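Local coordinates for GTP-binding nuclear protein GSP1 (Encephalitozoon cuniculi, PDB 4DJT) that binds guanine nucleotides as a Ran-family small GTPase, probably driving protein import into the nucleus and RNA export from it, at residues V22-Y27 against V65-G70; S86-F91 against A118-C123; V122-I127 against Y149-I154. All coordinates share one frame; numbering follows the deposited sequence.

All three contacts are built on one Ras-like sheet; contacts 1 and 3 touch the nucleotide, and contact 2 lies behind them. Contact 1 is buried and almost wholly polar: the phosphate-binding loop and the end of strand 60-68 meet round a magnesium ion, one direct hydrogen bond being helped by metal-bound waters. Contact 2, nearest the centre of the chain, is apolar core between strands 87-93 and 120-125. Contact 3 passes strand 120-125 on to strand 150-154, outermost in the sheet, so it is only partly buried; its far end lies against the guanine. Contacts 2 and 3 share Val-122 and Cys-123, while Phe-91 of contact 2 packs on Val-22, Lys-24 and Tyr-27 of contact 1.

Contact 1 of 3, residues V22-Y27 against V65-G70; sequences VGKTTY and VWDTAG. With MG (magnesium ion), chain D; GDP (guanosine-5'-diphosphate), chain C.
Thr-25, on the first turn of the helix that follows the phosphate-binding loop (P-loop, Walker A), meets Asp-67 near the end of strand 60-68, and the two side chains cross at about a right angle. Thr-25 has OG1 beside its own backbone N (chi1 -59°), where the hydroxyl oxygen binds the magnesium ion and also donates to Asp-67 OD2 at 2.6 Å. The bond uses the syn lone pair of OD2. Asp-67 extends its carboxylate by holding CG opposite the backbone N (chi1 -176°), which carries it across to the helix; Tyr-194 also hydrogen-bonds OD2. Asp-67 OD1 accepts from water 1, a metal ligand, at 2.6 Å. Asp-67 is thus a second-shell residue, fixing one protein ligand and one water ligand without touching the ion. Six oxygens surround the magnesium: Thr-25 OG1, GDP O1B and four waters. Water 2 donates to Thr-68 O, bringing in the strand's backbone as well.

The side chain of Lys-24 bends at chi3 and chi4 and folds over the beta-phosphate, so that Lys-24 NZ hydrogen-bonds GDP O2B at 2.9 Å. Glu-72 forms a salt bridge with the same ammonium group. O2B also accepts from the backbone N-H groups of Gly-23 and Lys-24, a concentration of donors that probably offsets the phosphate's charge. Thr-26 turns to the alpha-phosphate, gripping O1A with both N and OG1. On the strand side, Thr-68 OG1 accepts from Gly-70 N in an ST turn at the start of the predicted switch II; it is also hydrogen-bonded to Glu-72, and its distance to the oxygen of water 1 is 2.9 Å.

Contact 2 of 3, residues S86-F91 against A118-C123; sequences SGAILF and APIVVC. Unlike the reference sequence in segment 86-91: Leu-90 (reference Phe).
Cys-123, Leu-90 and Ala-88 have the most surface buried where strands 87-91 and 120-123 run side by side as neighbouring parallel strands inside the sheet of the Ras-like alpha/beta fold. Their axes come within 4.7 Å and diverge by 22°. The thiol of Cys-123 sits beside its own backbone N (chi1 -64°), which brings SG to 3.6 Å from Ile-89 CG2. Cys-123 CB rests 3.8 Å from Phe-91 CD1, and SG makes an oblique sulfur-aromatic contact with that ring, 4.8 Å from the centroid. On the other face of the sheet Leu-90 lies between two neighbours on the opposing strand: its CB touches Ile-120 CG2 at 4.0 Å, while CD2 reaches more loosely toward Val-122 CG2. Ala-88, with its short side chain, makes only a distant contact with Ile-120 CG2 and contributes chiefly through its backbone.

That backbone forms a ladder of four hydrogen bonds. Ala-88 N donates to Pro-119 O and Ala-88 O accepts from Val-121 N; Leu-90 repeats the pattern with Val-121 O and Cys-123 N. The straightest, from Leu-90 N to Val-121 O, spans 2.8 Å with an N-H...O angle of 176°. CA-H...O contacts from Ile-120, Ile-89 and Val-122 to Ala-88 O, Val-121 O and Leu-90 O reinforce it.

Both faces are roofed by helices. Helix 103-114 packs through Leu-103, Trp-106 and Val-107 on Leu-90 and through Phe-110 on Ala-88, whereas Pro-165 of helix 164-174 meets Cys-123; strands 11-17 and 150-154 flank the pair.

Contact 3 of 3, residues V122-I127 against Y149-I154; sequences VCANKI and YEYFEI. With GDP (guanosine-5'-diphosphate), chain C.
Ile-154, Val-122 and Ala-124 make the close-packed part of this contact, where strand 122-125 pairs in parallel with strand 150-154, outermost in the sheet. The methyls of Val-122 divide the work: CG1 lies 3.7 Å from Tyr-151 CD1, and CG2 meets Tyr-149 CB. Tyr-151, with CG turned opposite its backbone N (chi1 -178°), sends its ring along the neighbouring strand until OH comes within 3.3 Å of Ala-124 CB. On the other face, Ile-154 places CD1 3.9 Å from Cys-123 CB and its CG1 against the amide oxygen of Asn-125. Four backbone hydrogen bonds of 2.8 to 2.9 Å bind the strands, from Val-122 N to Glu-150 O through to Ile-154 N with Ala-124 O.

Toward the solvent the fit slackens. Glu-153 is exposed, and only its stem is engaged, with CB 3.9 Å from Ile-127 CG2 and the two side chains crossing at about a right angle. Beyond the strand the N-H groups of Lys-126 and Ile-127 converge on Ile-154 O, but both bonds are weak.

This turn carries the NKxD motif of small GTPases, here Asn-Lys-Ile-Asp. Lys-126, extended beyond CG, lies over the base with CG 3.6 Å from GDP C6; NZ forms a salt bridge with Asp-93, donates to Gly-21 O and makes a weak hydrogen bond to the ribose O4'. Asn-125 is held at both ends of its amide, ND2 by Val-22 O and OD1 by Ala-156 N, tying the base-binding loops to the P-loop, consistent with a base site held in shape by hydrogen bonds within the chain.

Contact 1 of 3, residues V22-Y27 against V65-G70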
# COMPACT_ATOMS: atom_id res chain seq x y z
N VAL A 22 0.49 -6.87 9.28
CA VAL A 22 -0.77 -6.10 9.12
C VAL A 22 -1.52 -6.47 7.86
O VAL A 22 -2.69 -6.15 7.74
CB VAL A 22 -0.58 -4.58 9.17
CG1 VAL A 22 0.07 -4.16 10.50
CG2 VAL A 22 0.24 -4.09 7.99
N GLY A 23 -0.84 -7.13 6.89
CA GLY A 23 -1.47 -7.65 5.67
C GLY A 23 -1.00 -7.00 4.35
O GLY A 23 -1.67 -7.13 3.36
N LYS A 24 0.13 -6.29 4.36
CA LYS A 24 0.65 -5.66 3.13
C LYS A 24 0.81 -6.67 1.99
O LYS A 24 0.32 -6.44 0.87
CB LYS A 24 1.99 -4.99 3.42
CG LYS A 24 1.90 -3.91 4.49
CD LYS A 24 3.24 -3.23 4.73
CE LYS A 24 4.34 -4.20 5.15
NZ LYS A 24 4.12 -4.77 6.51
N THR A 25 1.49 -7.77 2.27
CA THR A 25 1.76 -8.77 1.25
C THR A 25 0.49 -9.48 0.80
O THR A 25 0.27 -9.67 -0.41
CB THR A 25 2.83 -9.76 1.76
OG1 THR A 25 4.03 -9.02 2.06
CG2 THR A 25 3.14 -10.81 0.72
N THR A 26 -0.39 -9.79 1.75
CA THR A 26 -1.69 -10.40 1.40
C THR A 26 -2.49 -9.52 0.43
O THR A 26 -3.12 -10.02 -0.54
CB THR A 26 -2.52 -10.76 2.66
OG1 THR A 26 -1.72 -11.62 3.51
CG2 THR A 26 -3.82 -11.51 2.26
N TYR A 27 -2.42 -8.21 0.65
CA TYR A 27 -3.09 -7.23 -0.19
C TYR A 27 -2.57 -7.27 -1.61
O TYR A 27 -3.35 -7.46 -2.54
CB TYR A 27 -2.90 -5.85 0.37
CG TYR A 27 -3.56 -4.73 -0.43
CD1 TYR A 27 -4.95 -4.57 -0.43
CD2 TYR A 27 -2.81 -3.80 -1.10
CE1 TYR A 27 -5.56 -3.54 -1.12
CE2 TYR A 27 -3.41 -2.76 -1.80
CZ TYR A 27 -4.79 -2.64 -1.81
OH TYR A 27 -5.37 -1.57 -2.50
N VAL A 65 3.93 -1.03 -7.43
CA VAL A 65 3.67 -1.06 -6.02
C VAL A 65 4.76 -1.90 -5.33
O VAL A 65 4.94 -3.06 -5.62
CB VAL A 65 2.25 -1.63 -5.71
CG1 VAL A 65 1.96 -1.48 -4.21
CG2 VAL A 65 1.21 -0.95 -6.56
N TRP A 66 5.56 -1.25 -4.47
CA TRP A 66 6.66 -1.93 -3.75
C TRP A 66 6.20 -2.51 -2.48
O TRP A 66 5.48 -1.86 -1.71
CB TRP A 66 7.79 -0.95 -3.46
CG TRP A 66 8.58 -0.63 -4.69
CD1 TRP A 66 8.12 -0.53 -5.99
CD2 TRP A 66 10.00 -0.34 -4.76
NE1 TRP A 66 9.16 -0.25 -6.83
CE2 TRP A 66 10.30 -0.09 -6.15
CE3 TRP A 66 11.03 -0.25 -3.82
CZ2 TRP A 66 11.58 0.21 -6.59
CZ3 TRP A 66 12.31 0.06 -4.26
CH2 TRP A 66 12.58 0.29 -5.61
N ASP A 67 6.60 -3.75 -2.24
CA ASP A 67 6.29 -4.46 -0.98
C ASP A 67 7.60 -4.91 -0.42
O ASP A 67 8.51 -5.24 -1.18
CB ASP A 67 5.42 -5.69 -1.26
CG ASP A 67 4.97 -6.41 -0.00
OD1 ASP A 67 4.83 -5.75 1.03
OD2 ASP A 67 4.67 -7.66 -0.08
N THR A 68 7.69 -5.01 0.90
CA THR A 68 8.90 -5.51 1.53
C THR A 68 8.94 -7.04 1.48
O THR A 68 7.98 -7.69 1.13
CB THR A 68 8.99 -5.13 3.01
OG1 THR A 68 8.09 -5.96 3.78
CG2 THR A 68 8.72 -3.67 3.22
N ALA A 69 10.11 -7.59 1.82
CA ALA A 69 10.27 -9.04 2.02
C ALA A 69 10.23 -9.42 3.53
O ALA A 69 10.70 -10.48 3.92
CB ALA A 69 11.59 -9.49 1.38
N GLY A 70 9.68 -8.55 4.38
CA GLY A 70 9.46 -8.85 5.76
C GLY A 70 10.45 -8.18 6.71
O GLY A 70 10.30 -8.29 7.93
MG MG D . 5.00 -8.79 3.89
PB GDP C . 2.64 -8.15 6.16
O1B GDP C . 3.10 -8.31 4.70
O2B GDP C . 2.06 -6.79 6.49
O3B GDP C . 3.67 -8.69 7.14
O3A GDP C . 1.41 -9.17 6.42
PA GDP C . 1.02 -10.50 5.64
O1A GDP C . 0.33 -10.22 4.32
O2A GDP C . 2.21 -11.40 5.65
O5' GDP C . -0.12 -11.15 6.54
C5' GDP C . 0.16 -11.38 7.93
C4' GDP C . -0.86 -12.37 8.45
O4' GDP C . -2.13 -11.75 8.47
C3' GDP C . -1.01 -13.57 7.55
O3' GDP C . -1.30 -14.69 8.36
C2' GDP C . -2.21 -13.30 6.70
O2' GDP C . -2.94 -14.47 6.29
C1' GDP C . -3.03 -12.45 7.65
N9 GDP C . -3.84 -11.48 6.92
C8 GDP C . -3.45 -10.54 6.03
N7 GDP C . -4.54 -9.86 5.57
C5 GDP C . -5.61 -10.33 6.22
C6 GDP C . -7.05 -10.05 6.23
O6 GDP C . -7.57 -9.15 5.51
N1 GDP C . -7.82 -10.80 7.05
C2 GDP C . -7.30 -11.78 7.84
N2 GDP C . -8.10 -12.49 8.64
N3 GDP C . -5.99 -12.08 7.88
C4 GDP C . -5.14 -11.40 7.09
O HOH W 1 5.41 -6.82 3.28
O HOH W 2 6.71 -9.38 2.97
O HOH W 3 6.02 -8.33 5.73
O HOH W 4 4.55 -10.75 4.48

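Contact 2 of 3, residues S86-F91 against A118-C123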
# COMPACT_ATOMS: atom_id res chain seq x y z
N SER A 86 5.60 8.20 -5.50
CA SER A 86 4.59 9.23 -5.68
C SER A 86 3.54 9.18 -4.58
O SER A 86 2.78 10.12 -4.44
CB SER A 86 3.89 9.08 -7.04
OG SER A 86 4.73 9.48 -8.09
N GLY A 87 3.46 8.06 -3.84
CA GLY A 87 2.44 7.87 -2.84
C GLY A 87 2.72 6.66 -2.00
O GLY A 87 3.67 5.92 -2.30
N ALA A 88 1.91 6.46 -0.96
CA ALA A 88 2.03 5.32 -0.07
C ALA A 88 0.64 4.84 0.31
O ALA A 88 -0.34 5.63 0.37
CB ALA A 88 2.83 5.67 1.19
N ILE A 89 0.53 3.53 0.56
CA ILE A 89 -0.63 2.93 1.15
C ILE A 89 -0.16 2.38 2.47
O ILE A 89 0.75 1.57 2.52
CB ILE A 89 -1.28 1.80 0.28
CG1 ILE A 89 -1.62 2.32 -1.10
CG2 ILE A 89 -2.54 1.25 0.96
CD1 ILE A 89 -2.09 1.25 -2.09
N LEU A 90 -0.73 2.91 3.55
CA LEU A 90 -0.27 2.62 4.90
C LEU A 90 -1.32 1.81 5.61
O LEU A 90 -2.47 2.23 5.70
CB LEU A 90 0.04 3.95 5.65
CG LEU A 90 0.35 3.84 7.14
CD1 LEU A 90 1.59 3.00 7.41
CD2 LEU A 90 0.50 5.25 7.73
N PHE A 91 -0.96 0.59 6.04
CA PHE A 91 -1.92 -0.33 6.60
C PHE A 91 -1.74 -0.44 8.10
O PHE A 91 -0.62 -0.36 8.61
CB PHE A 91 -1.68 -1.73 6.06
CG PHE A 91 -1.86 -1.86 4.58
CD1 PHE A 91 -2.99 -2.43 4.06
CD2 PHE A 91 -0.86 -1.45 3.72
CE1 PHE A 91 -3.16 -2.54 2.67
CE2 PHE A 91 -1.01 -1.56 2.35
CZ PHE A 91 -2.17 -2.11 1.83
N ALA A 118 3.17 14.19 -1.04
CA ALA A 118 2.78 12.89 -1.61
C ALA A 118 1.64 12.24 -0.84
O ALA A 118 1.71 12.09 0.39
CB ALA A 118 3.98 11.96 -1.68
N PRO A 119 0.60 11.81 -1.55
CA PRO A 119 -0.56 11.29 -0.85
C PRO A 119 -0.25 10.00 -0.10
O PRO A 119 0.46 9.10 -0.63
CB PRO A 119 -1.55 11.00 -1.98
CG PRO A 119 -0.73 10.90 -3.21
CD PRO A 119 0.36 11.92 -3.00
N ILE A 120 -0.81 9.90 1.10
CA ILE A 120 -0.78 8.69 1.88
C ILE A 120 -2.22 8.23 2.12
O ILE A 120 -3.03 9.00 2.58
CB ILE A 120 -0.09 8.93 3.24
CG1 ILE A 120 1.32 9.50 3.08
CG2 ILE A 120 -0.03 7.64 4.03
CD1 ILE A 120 2.05 9.70 4.40
N VAL A 121 -2.54 6.99 1.74
CA VAL A 121 -3.87 6.44 1.93
C VAL A 121 -3.75 5.49 3.08
O VAL A 121 -2.80 4.70 3.12
CB VAL A 121 -4.36 5.70 0.67
CG1 VAL A 121 -5.59 4.89 0.95
CG2 VAL A 121 -4.60 6.71 -0.47
N VAL A 122 -4.68 5.59 4.03
CA VAL A 122 -4.64 4.73 5.21
C VAL A 122 -5.69 3.65 5.06
O VAL A 122 -6.84 3.95 4.77
CB VAL A 122 -4.86 5.52 6.52
CG1 VAL A 122 -4.97 4.56 7.72
CG2 VAL A 122 -3.70 6.49 6.74
N CYS A 123 -5.27 2.39 5.25
CA CYS A 123 -6.16 1.24 5.20
C CYS A 123 -6.22 0.48 6.51
O CYS A 123 -5.22 -0.01 7.00
CB CYS A 123 -5.72 0.23 4.11
SG CYS A 123 -5.81 0.92 2.45

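Contact 3 of 3, residues V122-I127 against Y149-I154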
# COMPACT_ATOMS: atom_id res chain seq x y z
N VAL A 122 -4.68 5.59 4.03
CA VAL A 122 -4.64 4.73 5.21
C VAL A 122 -5.69 3.65 5.06
O VAL A 122 -6.84 3.95 4.77
CB VAL A 122 -4.86 5.52 6.52
CG1 VAL A 122 -4.97 4.56 7.72
CG2 VAL A 122 -3.70 6.49 6.74
N CYS A 123 -5.27 2.39 5.25
CA CYS A 123 -6.16 1.24 5.20
C CYS A 123 -6.22 0.48 6.51
O CYS A 123 -5.22 -0.01 7.00
CB CYS A 123 -5.72 0.23 4.11
SG CYS A 123 -5.81 0.92 2.45
N ALA A 124 -7.43 0.42 7.05
CA ALA A 124 -7.78 -0.44 8.14
C ALA A 124 -7.99 -1.84 7.60
O ALA A 124 -9.04 -2.13 7.00
CB ALA A 124 -9.07 0.07 8.80
N ASN A 125 -7.03 -2.74 7.83
CA ASN A 125 -7.12 -4.08 7.28
C ASN A 125 -7.61 -5.13 8.30
O ASN A 125 -7.52 -4.93 9.52
CB ASN A 125 -5.76 -4.49 6.69
CG ASN A 125 -5.83 -5.80 5.92
OD1 ASN A 125 -6.78 -6.02 5.15
ND2 ASN A 125 -4.76 -6.65 6.04
N LYS A 126 -8.12 -6.24 7.77
CA LYS A 126 -8.58 -7.40 8.56
C LYS A 126 -9.91 -7.09 9.21
O LYS A 126 -10.25 -7.67 10.26
CB LYS A 126 -7.56 -7.79 9.63
CG LYS A 126 -6.18 -8.08 9.08
CD LYS A 126 -5.35 -8.88 10.05
CE LYS A 126 -3.90 -8.99 9.63
NZ LYS A 126 -3.03 -9.61 10.68
N ILE A 127 -10.70 -6.20 8.57
CA ILE A 127 -12.06 -5.91 9.09
C ILE A 127 -12.93 -7.15 9.11
O ILE A 127 -14.03 -7.11 9.65
CB ILE A 127 -12.81 -4.82 8.29
CG1 ILE A 127 -13.04 -5.28 6.82
CG2 ILE A 127 -12.06 -3.50 8.39
CD1 ILE A 127 -13.84 -4.31 6.00
N TYR A 149 -6.14 11.77 6.47
CA TYR A 149 -5.67 10.94 5.36
C TYR A 149 -6.87 10.22 4.84
O TYR A 149 -7.77 9.87 5.62
CB TYR A 149 -4.60 9.94 5.82
CG TYR A 149 -3.38 10.64 6.40
CD1 TYR A 149 -2.36 11.08 5.59
CD2 TYR A 149 -3.27 10.89 7.79
CE1 TYR A 149 -1.25 11.74 6.12
CE2 TYR A 149 -2.17 11.55 8.32
CZ TYR A 149 -1.17 11.99 7.49
OH TYR A 149 -0.09 12.64 8.01
N GLU A 150 -6.95 10.05 3.53
CA GLU A 150 -8.03 9.30 2.94
C GLU A 150 -7.94 7.89 3.51
O GLU A 150 -6.85 7.37 3.67
CB GLU A 150 -7.93 9.28 1.42
CG GLU A 150 -9.24 8.88 0.74
CD GLU A 150 -10.25 10.02 0.64
OE1 GLU A 150 -9.92 11.14 1.03
OE2 GLU A 150 -11.38 9.80 0.12
N TYR A 151 -9.09 7.32 3.88
CA TYR A 151 -9.14 6.18 4.78
C TYR A 151 -10.11 5.17 4.23
O TYR A 151 -11.25 5.49 3.92
CB TYR A 151 -9.61 6.65 6.17
CG TYR A 151 -9.67 5.60 7.28
CD1 TYR A 151 -8.58 5.37 8.12
CD2 TYR A 151 -10.83 4.86 7.50
CE1 TYR A 151 -8.63 4.45 9.15
CE2 TYR A 151 -10.89 3.93 8.56
CZ TYR A 151 -9.80 3.74 9.36
OH TYR A 151 -9.85 2.83 10.38
N PHE A 152 -9.66 3.92 4.14
CA PHE A 152 -10.53 2.83 3.71
C PHE A 152 -10.48 1.65 4.66
O PHE A 152 -9.42 1.32 5.17
CB PHE A 152 -10.15 2.34 2.31
CG PHE A 152 -10.18 3.42 1.26
CD1 PHE A 152 -11.38 3.90 0.79
CD2 PHE A 152 -9.01 4.03 0.84
CE1 PHE A 152 -11.43 4.93 -0.14
CE2 PHE A 152 -9.05 5.03 -0.10
CZ PHE A 152 -10.25 5.49 -0.59
N GLU A 153 -11.63 1.02 4.85
CA GLU A 153 -11.71 -0.28 5.57
C GLU A 153 -11.66 -1.37 4.51
O GLU A 153 -12.40 -1.33 3.53
CB GLU A 153 -13.00 -0.34 6.40
CG GLU A 153 -13.05 0.83 7.39
CD GLU A 153 -14.22 0.79 8.38
OE1 GLU A 153 -15.25 0.11 8.09
OE2 GLU A 153 -14.08 1.45 9.45
N ILE A 154 -10.70 -2.29 4.63
CA ILE A 154 -10.51 -3.35 3.62
C ILE A 154 -10.31 -4.73 4.28
O ILE A 154 -9.97 -4.83 5.46
CB ILE A 154 -9.28 -3.11 2.70
CG1 ILE A 154 -7.98 -3.22 3.47
CG2 ILE A 154 -9.29 -1.71 2.04
CD1 ILE A 154 -6.71 -3.18 2.59
PB GDP C . 2.64 -8.15 6.16
O1B GDP C . 3.10 -8.31 4.70
O2B GDP C . 2.06 -6.79 6.49
O3B GDP C . 3.67 -8.69 7.14
O3A GDP C . 1.41 -9.17 6.42
PA GDP C . 1.02 -10.50 5.64
O1A GDP C . 0.33 -10.22 4.32
O2A GDP C . 2.21 -11.40 5.65
O5' GDP C . -0.12 -11.15 6.54
C5' GDP C . 0.16 -11.38 7.93
C4' GDP C . -0.86 -12.37 8.45
O4' GDP C . -2.13 -11.75 8.47
C3' GDP C . -1.01 -13.57 7.55
O3' GDP C . -1.30 -14.69 8.36
C2' GDP C . -2.21 -13.30 6.70
O2' GDP C . -2.94 -14.47 6.29
C1' GDP C . -3.03 -12.45 7.65
N9 GDP C . -3.84 -11.48 6.92
C8 GDP C . -3.45 -10.54 6.03
N7 GDP C . -4.54 -9.86 5.57
C5 GDP C . -5.61 -10.33 6.22
C6 GDP C . -7.05 -10.05 6.23
O6 GDP C . -7.57 -9.15 5.51
N1 GDP C . -7.82 -10.80 7.05
C2 GDP C . -7.30 -11.78 7.84
N2 GDP C . -8.10 -12.49 8.64
N3 GDP C . -5.99 -12.08 7.88
C4 GDP C . -5.14 -11.40 7.09